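Local coordinates for uncharacterized hypothetical protein FTT_1539c (Francisella tularensis subsp. tularensis, PDB 4QVR), which is of unknown function, a DUF6844-family protein made with a signal sequence and so probably exported, at residues G279-I284 with I318-G323; D302-K307 with Y329-G334; I358-N363 with V444-D449. One frame throughout, in Å; residues are numbered along the deposited sequence.

All three contacts reach the same antiparallel sheet of four strands, whose order is 318-322, 328-337, 440-448, 424-433. Contact 1 meets its outermost strand 318-322, contact 2 strand 328-337 and contact 3 strand 440-448, so the contacts step across three neighbouring strands. Centres are about 15 Å apart between contacts 1 and 2 and between 1 and 3, and about 11 Å between 2 and 3. Contacts 1 and 2 alternate along the chain; contact 3 follows both. Segment 302-307 packs on one face of the sheet and helix 349-370 on the other, where Phe281 of helix 275-285 touches Ile330, a residue that also meets helix 349-370. Asn363 of contact 3 weakly bonds Tyr333 O of contact 2.

Contact 1: G279-I284 with I318-G323; sequences GMFEDI and IRVGFG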
# COMPACT_ATOMS: atom_id res chain seq x y z
N GLY A 279 6.65 -14.76 2.13
CA GLY A 279 7.02 -16.11 1.72
C GLY A 279 6.00 -16.78 0.82
O GLY A 279 6.35 -17.59 -0.04
N MSE A 280 4.73 -16.46 1.02
CA MSE A 280 3.67 -17.01 0.19
C MSE A 280 3.84 -16.51 -1.22
O MSE A 280 3.79 -17.29 -2.16
CB MSE A 280 2.34 -16.58 0.78
CG MSE A 280 1.16 -17.17 0.02
SE MSE A 280 -0.38 -15.98 0.25
CE MSE A 280 0.19 -14.39 -0.76
N PHE A 281 4.05 -15.21 -1.39
CA PHE A 281 4.24 -14.67 -2.74
C PHE A 281 5.49 -15.16 -3.44
O PHE A 281 5.48 -15.35 -4.67
CB PHE A 281 4.22 -13.15 -2.74
CG PHE A 281 2.86 -12.57 -2.59
CD1 PHE A 281 1.91 -12.77 -3.58
CD2 PHE A 281 2.52 -11.80 -1.49
CE1 PHE A 281 0.64 -12.21 -3.47
CE2 PHE A 281 1.26 -11.24 -1.37
CZ PHE A 281 0.32 -11.44 -2.36
N GLU A 282 6.58 -15.35 -2.70
CA GLU A 282 7.80 -15.84 -3.31
C GLU A 282 7.59 -17.29 -3.76
O GLU A 282 8.06 -17.69 -4.82
CB GLU A 282 8.97 -15.75 -2.33
CG GLU A 282 10.30 -16.20 -2.92
CD GLU A 282 11.41 -16.23 -1.89
OE1 GLU A 282 12.50 -16.78 -2.22
OE2 GLU A 282 11.20 -15.73 -0.76
N ASP A 283 6.88 -18.07 -2.93
CA ASP A 283 6.55 -19.46 -3.25
C ASP A 283 5.54 -19.51 -4.39
O ASP A 283 5.58 -20.42 -5.22
CB ASP A 283 5.99 -20.19 -2.03
CG ASP A 283 7.02 -20.36 -0.92
OD1 ASP A 283 8.23 -20.21 -1.18
OD2 ASP A 283 6.61 -20.65 0.23
N ILE A 284 4.62 -18.55 -4.41
CA ILE A 284 3.66 -18.45 -5.50
C ILE A 284 4.41 -18.15 -6.80
O ILE A 284 4.05 -18.66 -7.86
CB ILE A 284 2.58 -17.38 -5.23
CG1 ILE A 284 1.53 -17.95 -4.27
CG2 ILE A 284 1.90 -16.94 -6.52
CD1 ILE A 284 0.41 -16.99 -3.95
N ILE A 318 -5.89 -3.43 -2.09
CA ILE A 318 -6.01 -4.87 -2.20
C ILE A 318 -6.01 -5.51 -0.81
O ILE A 318 -5.61 -4.88 0.18
CB ILE A 318 -4.85 -5.46 -3.04
CG1 ILE A 318 -3.51 -5.42 -2.31
CG2 ILE A 318 -4.73 -4.71 -4.34
CD1 ILE A 318 -3.34 -6.54 -1.30
N ARG A 319 -6.51 -6.74 -0.75
CA ARG A 319 -6.54 -7.51 0.49
C ARG A 319 -6.23 -8.94 0.15
O ARG A 319 -6.52 -9.39 -0.95
CB ARG A 319 -7.93 -7.51 1.15
CG ARG A 319 -8.50 -6.16 1.56
CD ARG A 319 -7.74 -5.52 2.72
NE ARG A 319 -8.41 -4.27 3.02
CZ ARG A 319 -8.19 -3.13 2.40
NH1 ARG A 319 -7.24 -3.02 1.48
NH2 ARG A 319 -8.91 -2.08 2.73
N VAL A 320 -5.66 -9.66 1.10
CA VAL A 320 -5.42 -11.06 0.91
C VAL A 320 -6.38 -11.80 1.80
O VAL A 320 -6.56 -11.45 2.96
CB VAL A 320 -3.99 -11.49 1.24
CG1 VAL A 320 -3.86 -13.00 1.17
CG2 VAL A 320 -3.01 -10.84 0.27
N GLY A 321 -7.02 -12.81 1.24
CA GLY A 321 -7.93 -13.65 1.98
C GLY A 321 -7.65 -15.10 1.64
O GLY A 321 -6.77 -15.40 0.80
N PHE A 322 -8.41 -15.99 2.26
CA PHE A 322 -8.26 -17.44 2.07
C PHE A 322 -9.64 -18.05 1.98
O PHE A 322 -10.46 -17.83 2.87
CB PHE A 322 -7.47 -18.03 3.23
CG PHE A 322 -6.10 -17.42 3.41
CD1 PHE A 322 -5.01 -17.88 2.67
CD2 PHE A 322 -5.89 -16.39 4.32
CE1 PHE A 322 -3.76 -17.32 2.84
CE2 PHE A 322 -4.64 -15.83 4.49
CZ PHE A 322 -3.57 -16.30 3.75
N GLY A 323 -9.91 -18.80 0.91
CA GLY A 323 -11.23 -19.40 0.69
C GLY A 323 -11.49 -20.72 1.39
O GLY A 323 -10.65 -21.20 2.16
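Met280, whose selenium meets the ring of Phe322, has its own carbonyl O bonded by Ile284 N at 2.7 Å, one of the i to i+4 bonds of helix 275-285. The selenomethionine reaches out with CG anti to the backbone N (chi1 -177°), which brings SE to 4.5 Å from Phe322 CE1. Its last torsion then folds the methyl back, and CE sits 3.2 Å above the plane of the neighbouring Phe281 ring, over its centre. The far end of that ring makes the second touch: Phe281 CZ lies 4.3 Å from Val320 CG2, an oblique approach. Here a helix meets the outer strand, 318-322, of a four-stranded antiparallel sheet, and meets it lightly: the CA atoms of Met280 and Val320 are 10.9 Å apart, and about 114 Å² is buried. Strand 328-337 takes up part of this join, since Met280 and Phe322 both rest on Pro328, and Phe281 on Ile330. Arg319 points its side chain elsewhere: NH1 bonds Ile318 O at 2.8 Å, from above the carbonyl plane, and also Tyr316 O. Phe322 also packs on helix 67-78, whose Asn74 ND2 bonds its carbonyl O.

Contact 2: D302-K307 with Y329-G334; sequences DLYKDK and YILAYG
Tyr304 and Tyr333 join their hydroxyls in a hydrogen bond, OH to OH 2.6 Å, in which either may be the donor. Tyr333 OH lies in the plane of the Tyr304 ring, at its edge toward CE1, whereas Tyr304 OH meets the Tyr333 ring obliquely, 3.2 Å from Tyr333 CE1. Leu331 reaches toward Tyr304 from the opposite direction, its CD1 near the ring plane on the CE2 side, 3.3 Å from Tyr304 OH and 3.8 Å from Tyr304 CE2. Leu303 CD1 is modelled close to Tyr329 OH, 3.1 Å, near the ring plane, a short contact to be read with caution. That buried hydroxyl has no polar partner in the model. Tyr329 gets there by placing CG between its backbone N and carbonyl carbon (chi1 57°). Backbone bonds to Gly321, Arg319 and Gly317 hold strand 329-334 in the sheet, and alternation along it sends Tyr329, Leu331 and the end of Tyr333 toward 302-307. Lys307 extends past the contact to a salt bridge with Asp315. Outward, Ile77 of helix 67-78 touches Leu303, Tyr304 and Leu331, while Val445 of strand 440-448 lies against both Tyr304 and Tyr333.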
# COMPACT_ATOMS: atom_id res chain seq x y z
N ASP A 302 -19.04 -14.70 -0.01
CA ASP A 302 -19.68 -15.02 1.25
C ASP A 302 -19.21 -14.01 2.32
O ASP A 302 -19.93 -13.76 3.28
CB ASP A 302 -19.34 -16.47 1.63
CG ASP A 302 -20.52 -17.22 2.25
OD1 ASP A 302 -21.68 -16.80 2.06
OD2 ASP A 302 -20.29 -18.27 2.88
N LEU A 303 -18.00 -13.45 2.17
CA LEU A 303 -17.49 -12.42 3.10
C LEU A 303 -18.16 -11.06 2.86
O LEU A 303 -17.99 -10.14 3.67
CB LEU A 303 -15.97 -12.22 2.96
CG LEU A 303 -14.98 -13.36 3.23
CD1 LEU A 303 -13.57 -12.87 2.94
CD2 LEU A 303 -15.08 -13.92 4.65
N TYR A 304 -18.86 -10.92 1.73
CA TYR A 304 -19.61 -9.71 1.38
C TYR A 304 -21.06 -10.09 1.45
O TYR A 304 -21.80 -9.97 0.48
CB TYR A 304 -19.23 -9.20 0.00
CG TYR A 304 -17.81 -8.77 -0.00
CD1 TYR A 304 -17.43 -7.62 0.68
CD2 TYR A 304 -16.83 -9.51 -0.64
CE1 TYR A 304 -16.11 -7.21 0.73
CE2 TYR A 304 -15.51 -9.11 -0.60
CZ TYR A 304 -15.15 -7.96 0.08
OH TYR A 304 -13.83 -7.55 0.12
N LYS A 305 -21.43 -10.55 2.64
CA LYS A 305 -22.76 -11.07 2.96
C LYS A 305 -23.94 -10.15 2.62
O LYS A 305 -24.51 -10.25 1.52
CB LYS A 305 -22.78 -11.45 4.47
CG LYS A 305 -23.67 -12.62 4.87
CD LYS A 305 -25.15 -12.37 4.70
CE LYS A 305 -25.94 -13.59 5.16
NZ LYS A 305 -27.41 -13.40 5.04
N ASP A 306 -24.33 -9.27 3.54
CA ASP A 306 -25.25 -8.20 3.20
C ASP A 306 -24.52 -6.88 3.42
O ASP A 306 -25.07 -5.94 4.01
CB ASP A 306 -26.57 -8.29 3.98
CG ASP A 306 -27.46 -9.43 3.48
OD1 ASP A 306 -27.02 -10.60 3.50
OD2 ASP A 306 -28.61 -9.16 3.08
N LYS A 307 -23.28 -6.83 2.92
CA LYS A 307 -22.46 -5.64 3.03
C LYS A 307 -23.00 -4.68 1.97
O LYS A 307 -22.83 -4.88 0.77
CB LYS A 307 -20.97 -6.01 2.84
CG LYS A 307 -19.96 -5.12 3.58
CD LYS A 307 -18.60 -5.82 3.71
CE LYS A 307 -17.54 -5.06 4.53
NZ LYS A 307 -16.90 -3.84 3.91
N TYR A 329 -6.32 -15.79 -2.01
CA TYR A 329 -6.78 -15.07 -3.16
C TYR A 329 -6.59 -13.61 -2.83
O TYR A 329 -6.48 -13.23 -1.66
CB TYR A 329 -8.25 -15.42 -3.45
CG TYR A 329 -9.15 -15.15 -2.28
CD1 TYR A 329 -9.42 -13.85 -1.90
CD2 TYR A 329 -9.73 -16.17 -1.57
CE1 TYR A 329 -10.24 -13.58 -0.83
CE2 TYR A 329 -10.57 -15.90 -0.49
CZ TYR A 329 -10.81 -14.59 -0.14
OH TYR A 329 -11.63 -14.28 0.91
N ILE A 330 -6.56 -12.79 -3.86
CA ILE A 330 -6.37 -11.38 -3.67
C ILE A 330 -7.61 -10.63 -4.13
O ILE A 330 -8.09 -10.85 -5.23
CB ILE A 330 -5.15 -10.92 -4.46
CG1 ILE A 330 -3.93 -11.66 -3.90
CG2 ILE A 330 -4.99 -9.40 -4.36
CD1 ILE A 330 -2.75 -11.71 -4.84
N LEU A 331 -8.13 -9.77 -3.26
CA LEU A 331 -9.29 -8.96 -3.60
C LEU A 331 -8.77 -7.59 -3.90
O LEU A 331 -7.79 -7.16 -3.32
CB LEU A 331 -10.26 -8.89 -2.45
CG LEU A 331 -10.80 -10.21 -1.95
CD1 LEU A 331 -11.83 -9.94 -0.86
CD2 LEU A 331 -11.43 -10.98 -3.08
N ALA A 332 -9.43 -6.91 -4.83
CA ALA A 332 -9.08 -5.56 -5.22
C ALA A 332 -10.36 -4.78 -5.31
O ALA A 332 -11.31 -5.20 -6.00
CB ALA A 332 -8.41 -5.56 -6.57
N TYR A 333 -10.39 -3.64 -4.61
CA TYR A 333 -11.54 -2.76 -4.61
C TYR A 333 -11.42 -1.67 -5.63
O TYR A 333 -10.33 -1.24 -5.94
CB TYR A 333 -11.66 -2.09 -3.25
CG TYR A 333 -11.81 -3.06 -2.10
CD1 TYR A 333 -13.02 -3.68 -1.86
CD2 TYR A 333 -10.75 -3.32 -1.23
CE1 TYR A 333 -13.18 -4.57 -0.79
CE2 TYR A 333 -10.91 -4.18 -0.15
CZ TYR A 333 -12.12 -4.81 0.05
OH TYR A 333 -12.28 -5.67 1.11
N GLY A 334 -12.55 -1.19 -6.13
CA GLY A 334 -12.55 -0.13 -7.11
C GLY A 334 -13.88 0.56 -7.13
O GLY A 334 -14.88 -0.04 -6.82

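Contact 3: I358-N363 with V444-D449; sequences IMARAN and VVLKWD
Helix-on-sheet packing brings helix 349-370 against strand 440-448, an inner strand of the four-stranded antiparallel sheet, and the meeting point is Ala360 with Leu446. The methyl CB of Ala360 lies 3.7 Å from Leu446 CD1, and Leu446 CG stands only a little further away. Leu446 turns its CG anti to the carbonyl carbon (chi1 -61°), and chi2 of -171° extends CD1 on from there to make the nearest approach. Val444, two residues earlier on the same side of the strand, presents CG2 to the same alanine, 4.2 Å from Ala360 CB; this branch sits between the valine's backbone N and carbonyl carbon. A small residue facing the strand lets the backbones come close: the CA atoms of Ala360 and Leu446 are 6.7 Å apart, and the axes of helix segment 358-363 and strand segment 444-448 approach to 8.6 Å. Those axes cross at -40° with the N-to-C directions running broadly alike. Val444 also rests on Tyr353 and Ala356, and Trp448 continues the same face further along, touching Leu364 and Ile368. The alternate residues look the other way, Val445 touching Tyr333 and Lys447 touching Tyr329; Lys447 NZ also makes a salt bridge with Asp449 OD2 at 3.6 Å. Arg361 comes near through its backbone, while its side chain leads away. On the helix, Asn363 is held at both ends of its amide, OD1 bonded by Gln139 of helix 134-159 and ND2 weakly bonded to Tyr333 O.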
# COMPACT_ATOMS: atom_id res chain seq x y z
N ILE A 358 -11.54 -0.50 -13.62
CA ILE A 358 -10.30 0.13 -14.04
C ILE A 358 -9.45 0.42 -12.81
O ILE A 358 -8.24 0.16 -12.83
CB ILE A 358 -10.55 1.48 -14.76
CG1 ILE A 358 -11.25 1.27 -16.11
CG2 ILE A 358 -9.24 2.22 -15.01
CD1 ILE A 358 -11.63 2.57 -16.82
N MSE A 359 -10.08 0.95 -11.75
CA MSE A 359 -9.35 1.29 -10.53
C MSE A 359 -8.93 0.03 -9.82
O MSE A 359 -7.79 -0.07 -9.37
CB MSE A 359 -10.13 2.22 -9.59
CG MSE A 359 -10.58 3.55 -10.22
SE MSE A 359 -9.09 4.73 -10.80
CE MSE A 359 -10.03 6.44 -10.99
N ALA A 360 -9.82 -0.95 -9.72
CA ALA A 360 -9.50 -2.21 -9.05
C ALA A 360 -8.30 -2.89 -9.71
O ALA A 360 -7.43 -3.44 -9.03
CB ALA A 360 -10.70 -3.13 -9.04
N ARG A 361 -8.24 -2.82 -11.04
CA ARG A 361 -7.17 -3.41 -11.79
C ARG A 361 -5.86 -2.66 -11.52
O ARG A 361 -4.82 -3.29 -11.32
CB ARG A 361 -7.49 -3.38 -13.28
CG ARG A 361 -6.50 -4.15 -14.12
CD ARG A 361 -6.76 -3.99 -15.61
NE ARG A 361 -5.76 -4.75 -16.36
CZ ARG A 361 -4.51 -4.33 -16.59
NH1 ARG A 361 -4.08 -3.15 -16.14
NH2 ARG A 361 -3.68 -5.11 -17.26
N ALA A 362 -5.90 -1.33 -11.53
CA ALA A 362 -4.71 -0.55 -11.25
C ALA A 362 -4.16 -0.90 -9.85
O ALA A 362 -2.95 -0.86 -9.62
CB ALA A 362 -5.00 0.94 -11.38
N ASN A 363 -5.04 -1.23 -8.91
CA ASN A 363 -4.60 -1.63 -7.57
C ASN A 363 -3.76 -2.92 -7.64
O ASN A 363 -2.75 -3.08 -6.94
CB ASN A 363 -5.80 -1.82 -6.65
CG ASN A 363 -6.39 -0.51 -6.14
OD1 ASN A 363 -5.69 0.48 -5.98
ND2 ASN A 363 -7.65 -0.53 -5.83
N VAL A 444 -16.84 -2.28 -7.35
CA VAL A 444 -16.64 -3.69 -7.63
C VAL A 444 -15.57 -4.22 -6.70
O VAL A 444 -14.78 -3.44 -6.12
CB VAL A 444 -16.16 -3.97 -9.08
CG1 VAL A 444 -17.22 -3.58 -10.10
CG2 VAL A 444 -14.86 -3.23 -9.37
N VAL A 445 -15.58 -5.54 -6.54
CA VAL A 445 -14.57 -6.26 -5.81
C VAL A 445 -14.15 -7.34 -6.77
O VAL A 445 -14.96 -8.19 -7.17
CB VAL A 445 -15.07 -6.92 -4.53
CG1 VAL A 445 -13.90 -7.62 -3.84
CG2 VAL A 445 -15.70 -5.88 -3.60
N LEU A 446 -12.89 -7.29 -7.18
CA LEU A 446 -12.36 -8.25 -8.11
C LEU A 446 -11.52 -9.23 -7.34
O LEU A 446 -10.94 -8.89 -6.32
CB LEU A 446 -11.53 -7.55 -9.20
CG LEU A 446 -12.23 -6.51 -10.10
CD1 LEU A 446 -11.31 -6.10 -11.24
CD2 LEU A 446 -13.53 -7.02 -10.68
N LYS A 447 -11.49 -10.47 -7.84
CA LYS A 447 -10.70 -11.54 -7.24
C LYS A 447 -9.71 -12.03 -8.28
O LYS A 447 -10.09 -12.37 -9.40
CB LYS A 447 -11.58 -12.70 -6.79
CG LYS A 447 -10.78 -13.84 -6.15
CD LYS A 447 -11.58 -15.13 -6.10
CE LYS A 447 -10.73 -16.28 -5.58
NZ LYS A 447 -11.41 -17.60 -5.68
N TRP A 448 -8.44 -12.06 -7.88
CA TRP A 448 -7.34 -12.50 -8.72
C TRP A 448 -6.66 -13.68 -8.05
O TRP A 448 -6.39 -13.66 -6.85
CB TRP A 448 -6.33 -11.36 -8.88
CG TRP A 448 -5.12 -11.71 -9.69
CD1 TRP A 448 -5.10 -12.10 -11.00
CD2 TRP A 448 -3.76 -11.64 -9.28
NE1 TRP A 448 -3.82 -12.32 -11.41
CE2 TRP A 448 -2.97 -12.03 -10.37
CE3 TRP A 448 -3.13 -11.30 -8.09
CZ2 TRP A 448 -1.58 -12.09 -10.31
CZ3 TRP A 448 -1.76 -11.37 -8.02
CH2 TRP A 448 -1.00 -11.75 -9.12
N ASP A 449 -6.36 -14.70 -8.86
CA ASP A 449 -5.70 -15.91 -8.40
C ASP A 449 -4.33 -16.00 -9.07
O ASP A 449 -4.24 -16.22 -10.28
CB ASP A 449 -6.57 -17.13 -8.73
CG ASP A 449 -7.77 -17.27 -7.79
OD1 ASP A 449 -7.54 -17.43 -6.57
OD2 ASP A 449 -8.93 -17.25 -8.26